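N(G),N(G)-dimethylarginine dimethylaminohydrolase (Pseudomonas aeruginosa, PDB 1H70) hydrolyses N(G),N(G)-dimethyl-L-arginine and N(G)-monomethyl-L-arginine, inhibitors of nitric oxide synthase, to L-citrulline and dimethylamine or methylamine. Local coordinates at residues A[61-66]-A[249-254]; A[6-11]-A[50-55]. The protein carries 1 engineered substitution. One frame throughout, in Å; residues are numbered along the deposited sequence.

Contact 1. Residues A[61-66]-A[249-254]. Engineered in segment 249-254: Ser250 (natural residue Cys). With CIR (citrulline), chain B.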
loop_
_atom_site.group_PDB
_atom_site.type_symbol
_atom_site.label_atom_id
_atom_site.label_comp_id
_atom_site.label_asym_id
_atom_site.label_seq_id
_atom_site.Cartn_x
_atom_site.Cartn_y
_atom_site.Cartn_z
ATOM N N ASP A 61 12.204 -7.538 -2.456
ATOM C CA ASP A 61 10.990 -6.712 -2.443
ATOM C C ASP A 61 10.674 -6.122 -1.071
ATOM O O ASP A 61 9.579 -5.573 -0.874
ATOM C CB ASP A 61 9.800 -7.561 -2.891
ATOM C CG ASP A 61 9.830 -7.904 -4.365
ATOM O OD1 ASP A 61 9.683 -6.959 -5.174
ATOM O OD2 ASP A 61 9.977 -9.093 -4.744
ATOM N N SER A 62 11.614 -6.168 -0.122
ATOM C CA SER A 62 11.362 -5.680 1.242
ATOM C C SER A 62 11.125 -4.155 1.385
ATOM O O SER A 62 10.595 -3.666 2.394
ATOM C CB SER A 62 12.412 -6.245 2.234
ATOM O OG SER A 62 13.694 -5.783 1.882
ATOM N N VAL A 63 11.397 -3.398 0.326
ATOM C CA VAL A 63 11.106 -1.979 0.265
ATOM C C VAL A 63 9.598 -1.784 0.309
ATOM O O VAL A 63 9.115 -0.735 0.736
ATOM C CB VAL A 63 11.665 -1.352 -1.047
ATOM C CG1 VAL A 63 11.005 -1.969 -2.281
ATOM C CG2 VAL A 63 11.505 0.169 -1.059
ATOM N N PHE A 64 8.840 -2.790 -0.133
ATOM C CA PHE A 64 7.384 -2.721 -0.117
ATOM C C PHE A 64 6.812 -3.146 1.235
ATOM O O PHE A 64 6.114 -4.174 1.377
ATOM C CB PHE A 64 6.790 -3.564 -1.256
ATOM C CG PHE A 64 7.294 -3.112 -2.609
ATOM C CD1 PHE A 64 7.910 -4.008 -3.472
ATOM C CD2 PHE A 64 7.166 -1.788 -2.980
ATOM C CE1 PHE A 64 8.380 -3.584 -4.706
ATOM C CE2 PHE A 64 7.632 -1.347 -4.235
ATOM C CZ PHE A 64 8.227 -2.253 -5.093
ATOM N N VAL A 65 7.090 -2.317 2.235
ATOM C CA VAL A 65 6.672 -2.568 3.613
ATOM C C VAL A 65 5.157 -2.581 3.826
ATOM O O VAL A 65 4.681 -3.088 4.862
ATOM C CB VAL A 65 7.313 -1.562 4.603
ATOM C CG1 VAL A 65 8.829 -1.730 4.598
ATOM C CG2 VAL A 65 6.887 -0.109 4.279
ATOM N N GLU A 66 4.392 -2.076 2.859
ATOM C CA GLU A 66 2.942 -2.158 2.980
ATOM C C GLU A 66 2.462 -3.602 3.137
ATOM O O GLU A 66 1.531 -3.824 3.872
ATOM C CB GLU A 66 2.270 -1.553 1.739
ATOM C CG GLU A 66 0.778 -1.833 1.626
ATOM C CD GLU A 66 0.041 -0.761 0.852
ATOM O OE1 GLU A 66 0.002 -0.853 -0.394
ATOM O OE2 GLU A 66 -0.506 0.159 1.472
ATOM N N SER A 249 1.746 3.578 -2.487
ATOM C CA SER A 249 1.089 3.000 -1.306
ATOM C C SER A 249 1.961 1.873 -0.775
ATOM O O SER A 249 2.090 1.650 0.412
ATOM C CB SER A 249 -0.314 2.443 -1.607
ATOM O OG SER A 249 -0.205 1.162 -2.193
ATOM N N SER A 250 2.598 1.182 -1.698
ATOM C CA SER A 250 3.434 0.010 -1.424
ATOM C C SER A 250 4.626 0.252 -0.535
ATOM O O SER A 250 5.069 -0.663 0.170
ATOM C CB SER A 250 4.004 -0.473 -2.769
ATOM O OG SER A 250 2.999 -0.324 -3.770
ATOM N N MET A 251 5.179 1.451 -0.630
ATOM C CA MET A 251 6.428 1.796 0.012
ATOM C C MET A 251 6.357 2.327 1.436
ATOM O O MET A 251 7.398 2.717 2.004
ATOM C CB MET A 251 7.203 2.717 -0.940
ATOM C CG MET A 251 7.709 1.866 -2.122
ATOM S SD MET A 251 8.877 2.755 -3.185
ATOM C CE MET A 251 7.723 4.007 -3.769
ATOM N N SER A 252 5.160 2.356 2.033
ATOM C CA SER A 252 5.119 2.793 3.426
ATOM C C SER A 252 3.951 2.207 4.173
ATOM O O SER A 252 3.046 1.628 3.569
ATOM C CB SER A 252 5.102 4.318 3.591
ATOM O OG SER A 252 4.088 5.008 2.855
ATOM N N LEU A 253 4.051 2.322 5.497
ATOM C CA LEU A 253 2.985 2.004 6.450
ATOM C C LEU A 253 2.640 3.391 7.022
ATOM O O LEU A 253 3.539 4.149 7.359
ATOM C CB LEU A 253 3.500 1.122 7.582
ATOM C CG LEU A 253 3.470 -0.405 7.626
ATOM C CD1 LEU A 253 2.764 -1.124 6.547
ATOM C CD2 LEU A 253 4.764 -1.071 8.063
ATOM N N ARG A 254 1.361 3.743 7.080
ATOM C CA ARG A 254 0.875 5.047 7.483
ATOM C C ARG A 254 -0.147 4.895 8.618
ATOM O O ARG A 254 -1.132 4.201 8.438
ATOM C CB ARG A 254 0.192 5.688 6.268
ATOM C CG ARG A 254 1.135 5.865 5.093
ATOM C CD ARG A 254 0.454 6.172 3.741
ATOM N NE ARG A 254 -0.245 4.973 3.236
ATOM C CZ ARG A 254 0.304 3.974 2.547
ATOM N NH1 ARG A 254 -0.515 2.991 2.129
ATOM N NH2 ARG A 254 1.609 3.926 2.256
HETATM C C CIR B . 5.734 -8.187 -5.398
HETATM O O CIR B . 5.315 -8.649 -4.293
HETATM O OXT CIR B . 5.497 -8.835 -6.499
HETATM C CA CIR B . 6.443 -6.860 -5.440
HETATM N N CIR B . 7.396 -6.837 -6.566
HETATM C C3 CIR B . 5.406 -5.717 -5.575
HETATM C C4 CIR B . 4.579 -5.616 -4.280
HETATM C C5 CIR B . 3.540 -4.519 -4.433
HETATM N N6 CIR B . 2.775 -4.343 -3.191
HETATM C C7 CIR B . 1.916 -3.363 -2.962
HETATM O O7 CIR B . 1.675 -2.470 -3.789
HETATM N N8 CIR B . 1.293 -3.330 -1.768
HETATM O O HOH W 1 0.518 0.560 3.853
#
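Val63, the third residue of the type I turn from Asp61 to Phe64, brings CG2 beside SD of Met251. At the head of that turn OD1 of Asp61 accepts the amino N of citrulline. CG1 of Val63 lies over the centre of the Phe64 ring. Phe64 centres an inverse gamma turn; with CG anti to its carbonyl carbon (chi1 -58°), the ring reaches CB of Ser250 through CD2 at 3.4 Å, and CD1 lies 3.7 Å from C3 of citrulline. Val65 sends CG2 against CA of Ser252, while CD1 of Leu253 reaches O of Val65. Glu66 carries most of the polar contact. Its N bonds O of Ser250 at 3.1 Å from above the carbonyl plane. OE2 meets NH1 of Arg254 on the syn side at 2.9 Å, tilted out of the carboxylate plane, and has Lys165 as a second salt-bridge partner. NH2 of Arg254 bonds O of Ser249 at 3.0 Å, a bond within 249-254 that steadies the guanidinium facing Glu66. OE1 lies 2.7 Å from OG of Ser249 and accepts N8 of citrulline at 3.1 Å. OG of Ser250, engineered in place of the cysteine inferred to be the nucleophile, bonds citrulline O7, so both ends of the ligand are gripped in the dimethylargininase active site.

Contact 2. Residues A[6-11]-A[50-55]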
loop_
_atom_site.group_PDB
_atom_site.type_symbol
_atom_site.label_atom_id
_atom_site.label_comp_id
_atom_site.label_asym_id
_atom_site.label_seq_id
_atom_site.Cartn_x
_atom_site.Cartn_y
_atom_site.Cartn_z
ATOM N N ILE A 6 4.914 7.238 9.727
ATOM C CA ILE A 6 5.164 6.486 8.533
ATOM C C ILE A 6 6.347 5.556 8.809
ATOM O O ILE A 6 7.271 5.951 9.524
ATOM C CB ILE A 6 5.469 7.505 7.393
ATOM C CG1 ILE A 6 4.111 7.792 6.714
ATOM C CG2 ILE A 6 6.551 7.034 6.458
ATOM C CD1 ILE A 6 3.832 9.181 6.393
ATOM N N ILE A 7 6.286 4.326 8.285
ATOM C CA ILE A 7 7.423 3.397 8.324
ATOM C C ILE A 7 7.777 3.111 6.859
ATOM O O ILE A 7 6.883 2.924 6.016
ATOM C CB ILE A 7 7.113 2.067 9.033
ATOM C CG1 ILE A 7 6.763 2.312 10.499
ATOM C CG2 ILE A 7 8.274 1.090 8.899
ATOM C CD1 ILE A 7 6.030 1.151 11.140
ATOM N N ALA A 8 9.067 3.043 6.550
ATOM C CA ALA A 8 9.537 2.751 5.180
ATOM C C ALA A 8 10.829 1.959 5.299
ATOM O O ALA A 8 11.393 1.860 6.409
ATOM C CB ALA A 8 9.807 4.039 4.400
ATOM N N ARG A 9 11.332 1.422 4.194
ATOM C CA ARG A 9 12.609 0.679 4.276
ATOM C C ARG A 9 13.420 0.942 3.023
ATOM O O ARG A 9 12.910 0.831 1.919
ATOM C CB ARG A 9 12.348 -0.805 4.422
ATOM C CG ARG A 9 13.636 -1.682 4.603
ATOM C CD ARG A 9 13.375 -3.170 4.487
ATOM N NE ARG A 9 12.615 -3.722 5.602
ATOM C CZ ARG A 9 13.091 -3.954 6.816
ATOM N NH1 ARG A 9 14.361 -3.680 7.116
ATOM N NH2 ARG A 9 12.281 -4.473 7.745
ATOM N N THR A 10 14.685 1.279 3.196
ATOM C CA THR A 10 15.589 1.524 2.082
ATOM C C THR A 10 15.604 0.333 1.155
ATOM O O THR A 10 15.647 -0.780 1.628
ATOM C CB THR A 10 17.001 1.723 2.693
ATOM O OG1 THR A 10 16.916 2.801 3.643
ATOM C CG2 THR A 10 18.043 2.129 1.634
ATOM N N PRO A 11 15.602 0.547 -0.165
ATOM C CA PRO A 11 15.648 -0.578 -1.113
ATOM C C PRO A 11 17.015 -1.276 -1.085
ATOM O O PRO A 11 18.040 -0.621 -0.821
ATOM C CB PRO A 11 15.378 0.103 -2.463
ATOM C CG PRO A 11 15.866 1.491 -2.277
ATOM C CD PRO A 11 15.558 1.863 -0.833
ATOM N N ILE A 50 9.020 9.857 10.594
ATOM C CA ILE A 50 9.315 8.790 9.677
ATOM C C ILE A 50 10.274 7.818 10.328
ATOM O O ILE A 50 11.233 8.275 10.937
ATOM C CB ILE A 50 9.995 9.410 8.422
ATOM C CG1 ILE A 50 8.997 10.309 7.680
ATOM C CG2 ILE A 50 10.626 8.349 7.527
ATOM C CD1 ILE A 50 9.618 11.435 6.858
ATOM N N THR A 51 9.977 6.521 10.245
ATOM C CA THR A 51 10.893 5.494 10.725
ATOM C C THR A 51 11.403 4.807 9.474
ATOM O O THR A 51 10.631 4.155 8.792
ATOM C CB THR A 51 10.167 4.505 11.648
ATOM O OG1 THR A 51 9.726 5.232 12.798
ATOM C CG2 THR A 51 11.130 3.396 12.114
ATOM N N LEU A 52 12.687 4.950 9.176
ATOM C CA LEU A 52 13.270 4.428 7.968
ATOM C C LEU A 52 14.184 3.272 8.295
ATOM O O LEU A 52 15.218 3.471 8.904
ATOM C CB LEU A 52 14.028 5.572 7.276
ATOM C CG LEU A 52 14.814 5.303 5.993
ATOM C CD1 LEU A 52 13.953 4.601 4.933
ATOM C CD2 LEU A 52 15.378 6.633 5.451
ATOM N N LEU A 53 13.762 2.071 7.904
ATOM C CA LEU A 53 14.542 0.853 8.226
ATOM C C LEU A 53 15.605 0.578 7.195
ATOM O O LEU A 53 15.483 1.010 6.062
ATOM C CB LEU A 53 13.578 -0.337 8.357
ATOM C CG LEU A 53 12.413 0.006 9.326
ATOM C CD1 LEU A 53 11.404 -1.123 9.311
ATOM C CD2 LEU A 53 12.989 0.181 10.741
ATOM N N PRO A 54 16.652 -0.150 7.602
ATOM C CA PRO A 54 17.781 -0.473 6.707
ATOM C C PRO A 54 17.419 -1.537 5.666
ATOM O O PRO A 54 16.500 -2.359 5.819
ATOM C CB PRO A 54 18.859 -1.002 7.670
ATOM C CG PRO A 54 18.057 -1.548 8.849
ATOM C CD PRO A 54 16.834 -0.660 8.971
ATOM N N PRO A 55 18.184 -1.557 4.584
ATOM C CA PRO A 55 17.934 -2.534 3.522
ATOM C C PRO A 55 18.227 -3.954 3.985
ATOM O O PRO A 55 19.038 -4.168 4.899
ATOM C CB PRO A 55 18.905 -2.114 2.414
ATOM C CG PRO A 55 19.965 -1.306 3.090
ATOM C CD PRO A 55 19.332 -0.662 4.300
HETATM O O HOH W 2 7.595 6.864 12.328
#
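Strands 5-9 and 49-53 are the parallel pair of a beta-alpha-beta unit whose connecting helix is 29-43, and their segment axes run 4.5 Å apart at 19°. The pairing is in register from Ile6 with Ile50 to Arg9 with Leu53. Its evidence is the alternating bonds: Thr51 N to Ile6 O, Ala8 N to Thr51 O at 3.0 Å, Leu53 N to Ala8 O at 2.8 Å and an almost straight 178°, then Thr10 N to Leu53 O. On the face of Ala8 and Leu52, helix 29-43 covers the sheet. On the other face CG2 of Ile7 meets CD1 of Leu53 at 3.9 Å. Arg9 leaves the strand with CG anti to its backbone N (chi1 -177°) and bends at chi3, which lays one guanidinium face over CB of Leu53, offset toward the rim. NH1 then bonds O of Pro54 at 2.8 Å, the acceptor in the guanidinium plane and the donor in the carbonyl plane. Beyond the strands, CB of Thr10 packs on CD of Pro55 at 3.7 Å. Pro54 and Pro55 have no backbone N-H to give, so past Leu53 the regular bonding stops, and the arginine's side-chain bond together with proline packing holds the two segments together there.

Overall arrangement
Both contacts reach one mixed three-strand sheet, contact 1 only through 253-254; in it 5-9 is the central strand, paired with 49-53 on one side and antiparallel to 253-254 on the other. Contact 1 lies near the middle of the chain, about 6 Å from its centre, and nine of its ten touching residues are buried; contact 2 lies about 14 Å out and is partly exposed along 50-55. Their centres are about 9 Å apart, and Leu253 O approaches Ile7 N at 2.9 Å, a probable hydrogen bond joining them. Contact 2 rests on regular backbone bonds and aliphatic packing, whereas contact 1 joins irregular turns through a salt bridge and hydroxyl groups, with Asp61, Glu66 and Ser250 turned to citrulline.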